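Local coordinates for protein amorpha-4,11-diene synthase (Artemisia annua, PDB 4GAX) that probably cyclises farnesyl diphosphate to a sesquiterpene, the crystallised form being a mutant of an alpha-bisabolol synthase, at residues P172-I175 and I176-D179; E333-E336 and R337-I340; C379-E382 and F383-F387. All blocks are in the same frame, centred on the assembly; numbering follows the deposited sequence.

How the contacts relate
Each contact is local, along one helix or at its end. Contact 1, at the start of helix 175-194 in the N-terminal family region, is a surface contact, rich in carboxylates that pair with basic residues further off. Contacts 2 and 3 are partly buried and share the metal-binding family region, their centres about 12 Å apart; the centre of contact 1 is about 50 Å from that of contact 2 and about 39 Å from that of contact 3. Contact 2 ends helix 325-337; contact 3 spans successive turns within helix 374-399, its lysines reaching W338 and the E336 carbonyl. Contact 2 mixes one long salt bridge with tryptophan packing, whereas contact 3 adds a water bridge and a phenylalanine edge.

Contact 1: P172-I175 and I176-D179; sequences PGEI and ILED
The D179 carboxylate turns one face to I175: the carbonyl O of I175 stands over its centre, 3.2 Å from D179 CG, and methyl CG2 of I175 lies over the same face, 4.1 Å from both D179 OD1 and OD2. The E174 carboxylate meets L177 in a similar way, with methyl CD1 beneath one face on the OE1 side, 3.9 Å from E174 OE1. E174 is the N-cap residue of helix 175-194. Its carbonyl O takes the amide of E178 (E178 N to E174 O 3.1 Å) and that of L177 more weakly, and one residue on, D179 N reaches I175 O at 2.8 Å. With CG set beside its own N (chi1 -66°) and an extended chain, E174 carries its acid back to the V171 amide and to a salt bridge with R128. The D179 carboxylate pairs with K143; an alanine here would probably leave K143 without this carboxylate and remove the flat group that lies against I175 O and CG2. E178 bends toward R170 and K505. Three acids at and just after the N-cap, at E174, E178 and D179, each with a basic partner, would probably be favoured by the positive end of the helix dipole.

Contact 2: E333-E336 and R337-I340; sequences EAIE and RWSI
E333 and R337 cross obliquely at the C-terminal end of helix 325-337, where the chain leaves the helix in this all-helical terpene synthase. The E333 carboxylate and R337 guanidinium planes stand 73° apart, and the salt bridge is long, with E333 OE2 3.6 Å from R337 NE and 3.8 Å from NH2. E333 swings CG opposite its backbone N (chi1 177°) and then bends at CG, which brings the acid alongside the helix to the arginine one turn on. R337 NE is buried here with no hydrogen-bond partner, so the loose ion pair probably satisfies it only in part. E336 sends its acid elsewhere, to R389. W338, the first residue past the helix, takes a positive phi of 51°, and its indole lies beside I335: ring atom CE3 is 4.5 Å from I335 CG2, a light apolar touch. Beyond the two segments, F357 and Y361 meet this indole edge-to-face and K381 makes a cation-pi contact with it, seating the helix end against helices 351-370 and 374-399. The last helical bonds are R337 N to E333 O at 2.8 Å and W338 N to A334 O at 2.9 Å; Y354 OH also bonds that A334 oxygen. I335 O lies at the edge of the indole, near its plane, 3.5 Å from W338 CE3.

Contact 3: C379-E382 and F383-F387; sequences CGKE and FVKDF
This is a contact between successive turns of one helix, C379-E382 with F383-F387, inside helix 374-399 of the metal-binding family region. The backbone supplies the regular bonds: K385 N to K381 O at 3.0 Å and D386 N to E382 O at 2.8 Å. The G380 carbonyl is shared by two weak bonds, from F383 N and V384 N. F383 turns the edge of its ring to the preceding turn, with CD2 3.3 Å from C379 O, which lies in the ring plane. On another side, K381 and K385 run side by side in the same direction. K381 CG touches K385 CE at 4.1 Å, so their alkyl chains pack although the like charges K381 NZ and K385 NZ are 5.0 Å apart. K385 sets CG beside its backbone N (chi1 -69°) and stays extended from there; its CD passes 4.1 Å from E382 OE1, the two side chains crossing at about a right angle. One water joins these two: it donates to E382 OE1 at 2.7 Å and accepts from K385 NZ at 3.1 Å, a bridge between opposite charges that do not touch directly. The other ends have further partners: K385 NZ also bonds E336 O, at the end of helix 325-337, while E382 OE2 and D386 OD1 both form salt bridges with R389 NH1 on the same helix. F383 packs on helices 436-443 and 419-429; V384 touches F357 and Y361 of helix 351-370, and F387 rests on L421 of helix 419-429.

Contact 1: P172-I175 and I176-D179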
# COMPACT_ATOMS: atom_id res chain seq x y z
N PRO A 172 -20.01 1.94 -1.93
CA PRO A 172 -21.20 1.10 -2.13
C PRO A 172 -22.41 1.89 -2.59
O PRO A 172 -22.64 3.00 -2.13
CB PRO A 172 -21.45 0.52 -0.73
CG PRO A 172 -20.09 0.50 -0.10
CD PRO A 172 -19.43 1.77 -0.59
N GLY A 173 -23.18 1.31 -3.51
CA GLY A 173 -24.44 1.89 -3.93
C GLY A 173 -24.34 2.80 -5.14
O GLY A 173 -25.36 3.34 -5.58
N GLU A 174 -23.15 2.97 -5.70
CA GLU A 174 -23.01 3.83 -6.88
C GLU A 174 -23.24 3.04 -8.17
O GLU A 174 -22.29 2.58 -8.81
CB GLU A 174 -21.67 4.58 -6.85
CG GLU A 174 -21.63 5.56 -5.67
CD GLU A 174 -20.33 6.32 -5.54
OE1 GLU A 174 -19.25 5.75 -5.85
OE2 GLU A 174 -20.38 7.49 -5.10
N ILE A 175 -24.51 2.90 -8.53
CA ILE A 175 -24.92 2.00 -9.60
C ILE A 175 -24.36 2.44 -10.94
O ILE A 175 -24.05 1.58 -11.79
CB ILE A 175 -26.46 1.91 -9.72
CG1 ILE A 175 -27.10 1.88 -8.34
CG2 ILE A 175 -26.87 0.66 -10.51
CD1 ILE A 175 -28.20 2.91 -8.16
N ILE A 176 -24.24 3.74 -11.16
CA ILE A 176 -23.72 4.19 -12.45
C ILE A 176 -22.29 3.71 -12.68
O ILE A 176 -21.90 3.40 -13.82
CB ILE A 176 -23.87 5.71 -12.71
CG1 ILE A 176 -23.56 6.02 -14.17
CG2 ILE A 176 -22.95 6.52 -11.78
CD1 ILE A 176 -24.31 7.19 -14.74
N LEU A 177 -21.51 3.59 -11.60
CA LEU A 177 -20.14 3.05 -11.72
C LEU A 177 -20.08 1.51 -11.70
O LEU A 177 -19.17 0.91 -12.30
CB LEU A 177 -19.21 3.63 -10.67
CG LEU A 177 -18.95 5.13 -10.79
CD1 LEU A 177 -18.16 5.59 -9.56
CD2 LEU A 177 -18.21 5.47 -12.06
N GLU A 178 -20.99 0.86 -10.99
CA GLU A 178 -21.12 -0.58 -11.18
C GLU A 178 -21.42 -0.86 -12.67
O GLU A 178 -20.80 -1.72 -13.30
CB GLU A 178 -22.25 -1.15 -10.30
CG GLU A 178 -22.01 -1.02 -8.81
CD GLU A 178 -20.81 -1.82 -8.34
OE1 GLU A 178 -20.50 -2.87 -8.96
OE2 GLU A 178 -20.18 -1.40 -7.34
N ASP A 179 -22.39 -0.13 -13.21
CA ASP A 179 -22.73 -0.26 -14.63
C ASP A 179 -21.53 0.04 -15.52
O ASP A 179 -21.26 -0.69 -16.48
CB ASP A 179 -23.88 0.69 -14.98
CG ASP A 179 -25.22 0.23 -14.42
OD1 ASP A 179 -25.28 -0.91 -13.90
OD2 ASP A 179 -26.21 1.00 -14.51

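Contact 2: E333-E336 and R337-I340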
# COMPACT_ATOMS: atom_id res chain seq x y z
N GLU A 333 4.12 -10.72 29.66
CA GLU A 333 4.31 -9.83 30.81
C GLU A 333 5.59 -9.02 30.65
O GLU A 333 5.63 -7.83 31.01
CB GLU A 333 4.31 -10.61 32.13
CG GLU A 333 4.57 -9.74 33.36
CD GLU A 333 3.65 -8.53 33.45
OE1 GLU A 333 2.43 -8.69 33.23
OE2 GLU A 333 4.15 -7.42 33.74
N ALA A 334 6.62 -9.65 30.10
CA ALA A 334 7.86 -8.94 29.79
C ALA A 334 7.60 -7.80 28.79
O ALA A 334 8.21 -6.73 28.88
CB ALA A 334 8.89 -9.91 29.23
N ILE A 335 6.70 -8.02 27.84
CA ILE A 335 6.37 -6.96 26.89
C ILE A 335 5.60 -5.85 27.61
O ILE A 335 5.86 -4.67 27.38
CB ILE A 335 5.62 -7.50 25.65
CG1 ILE A 335 6.56 -8.35 24.80
CG2 ILE A 335 5.07 -6.34 24.79
CD1 ILE A 335 7.63 -7.53 24.05
N GLU A 336 4.68 -6.24 28.49
CA GLU A 336 3.95 -5.27 29.32
C GLU A 336 4.91 -4.45 30.17
O GLU A 336 4.71 -3.25 30.36
CB GLU A 336 2.94 -5.97 30.24
CG GLU A 336 1.77 -6.65 29.54
CD GLU A 336 0.79 -5.68 28.89
OE1 GLU A 336 0.97 -4.45 29.00
OE2 GLU A 336 -0.18 -6.17 28.25
N ARG A 337 5.95 -5.11 30.68
CA ARG A 337 6.94 -4.46 31.53
C ARG A 337 7.80 -3.48 30.74
O ARG A 337 8.15 -2.41 31.24
CB ARG A 337 7.81 -5.51 32.23
CG ARG A 337 8.11 -5.20 33.68
CD ARG A 337 8.56 -6.45 34.43
NE ARG A 337 7.46 -7.10 35.13
CZ ARG A 337 7.18 -6.90 36.42
NH1 ARG A 337 7.92 -6.07 37.13
NH2 ARG A 337 6.16 -7.54 36.98
N TRP A 338 8.13 -3.85 29.50
CA TRP A 338 8.85 -2.96 28.58
C TRP A 338 10.09 -2.39 29.24
O TRP A 338 10.20 -1.18 29.44
CB TRP A 338 7.94 -1.83 28.12
CG TRP A 338 8.33 -1.18 26.82
CD1 TRP A 338 9.33 -0.27 26.63
CD2 TRP A 338 7.72 -1.38 25.53
NE1 TRP A 338 9.38 0.11 25.30
CE2 TRP A 338 8.41 -0.56 24.61
CE3 TRP A 338 6.67 -2.18 25.07
CZ2 TRP A 338 8.07 -0.51 23.25
CZ3 TRP A 338 6.32 -2.13 23.72
CH2 TRP A 338 7.02 -1.30 22.82
N SER A 339 11.03 -3.27 29.59
CA SER A 339 12.29 -2.85 30.19
C SER A 339 13.31 -3.96 30.10
O SER A 339 12.99 -5.13 30.35
CB SER A 339 12.11 -2.46 31.66
OG SER A 339 13.38 -2.28 32.27
N ILE A 340 14.54 -3.59 29.76
CA ILE A 340 15.61 -4.57 29.63
C ILE A 340 15.93 -5.25 30.96
O ILE A 340 16.51 -6.34 30.99
CB ILE A 340 16.87 -3.94 29.01
CG1 ILE A 340 17.73 -5.02 28.35
CG2 ILE A 340 17.66 -3.13 30.04
CD1 ILE A 340 16.97 -5.82 27.30

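Contact 3: C379-E382 and F383-F387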
# COMPACT_ATOMS: atom_id res chain seq x y z
N CYS A 379 2.07 6.75 23.17
CA CYS A 379 0.86 6.32 22.49
C CYS A 379 1.15 5.13 21.59
O CYS A 379 0.45 4.12 21.65
CB CYS A 379 0.24 7.47 21.69
SG CYS A 379 -0.54 8.74 22.74
N GLY A 380 2.20 5.24 20.77
CA GLY A 380 2.61 4.13 19.91
C GLY A 380 2.92 2.86 20.69
O GLY A 380 2.50 1.76 20.31
N LYS A 381 3.66 3.01 21.78
CA LYS A 381 4.10 1.86 22.57
C LYS A 381 2.95 0.97 23.01
O LYS A 381 3.04 -0.26 22.96
CB LYS A 381 4.88 2.34 23.80
CG LYS A 381 5.25 1.22 24.77
CD LYS A 381 6.24 1.71 25.83
CE LYS A 381 5.58 2.65 26.82
NZ LYS A 381 6.55 3.16 27.83
N GLU A 382 1.85 1.59 23.44
CA GLU A 382 0.69 0.84 23.92
C GLU A 382 0.10 -0.03 22.81
O GLU A 382 -0.40 -1.12 23.07
CB GLU A 382 -0.36 1.82 24.46
CG GLU A 382 -1.66 1.18 24.94
CD GLU A 382 -1.48 0.30 26.17
OE1 GLU A 382 -0.47 0.45 26.89
OE2 GLU A 382 -2.37 -0.54 26.42
N PHE A 383 0.17 0.44 21.57
CA PHE A 383 -0.32 -0.37 20.45
C PHE A 383 0.55 -1.60 20.25
O PHE A 383 0.08 -2.65 19.81
CB PHE A 383 -0.34 0.46 19.17
CG PHE A 383 -1.57 1.32 19.02
CD1 PHE A 383 -2.69 0.84 18.35
CD2 PHE A 383 -1.61 2.59 19.56
CE1 PHE A 383 -3.83 1.62 18.21
CE2 PHE A 383 -2.74 3.38 19.42
CZ PHE A 383 -3.85 2.90 18.74
N VAL A 384 1.84 -1.47 20.55
CA VAL A 384 2.74 -2.60 20.43
C VAL A 384 2.39 -3.62 21.51
O VAL A 384 2.29 -4.82 21.24
CB VAL A 384 4.20 -2.17 20.55
CG1 VAL A 384 5.12 -3.36 20.28
CG2 VAL A 384 4.49 -1.05 19.54
N LYS A 385 2.19 -3.13 22.73
CA LYS A 385 1.79 -4.02 23.83
C LYS A 385 0.45 -4.66 23.53
O LYS A 385 0.25 -5.83 23.83
CB LYS A 385 1.69 -3.25 25.13
CG LYS A 385 3.02 -2.77 25.68
CD LYS A 385 2.77 -2.01 26.96
CE LYS A 385 4.06 -1.55 27.61
NZ LYS A 385 3.73 -0.80 28.84
N ASP A 386 -0.47 -3.89 22.96
CA ASP A 386 -1.81 -4.42 22.68
C ASP A 386 -1.77 -5.51 21.62
O ASP A 386 -2.58 -6.44 21.63
CB ASP A 386 -2.78 -3.32 22.25
CG ASP A 386 -4.22 -3.73 22.40
OD1 ASP A 386 -4.60 -4.07 23.54
OD2 ASP A 386 -4.96 -3.76 21.39
N PHE A 387 -0.81 -5.41 20.71
CA PHE A 387 -0.59 -6.43 19.69
C PHE A 387 -0.17 -7.76 20.33
O PHE A 387 -0.75 -8.81 20.04
CB PHE A 387 0.48 -5.96 18.70
CG PHE A 387 0.94 -7.03 17.74
CD1 PHE A 387 0.12 -7.44 16.71
CD2 PHE A 387 2.19 -7.60 17.87
CE1 PHE A 387 0.53 -8.42 15.83
CE2 PHE A 387 2.62 -8.59 16.99
CZ PHE A 387 1.79 -9.00 15.97
O HOH W 1 2.04 1.35 27.37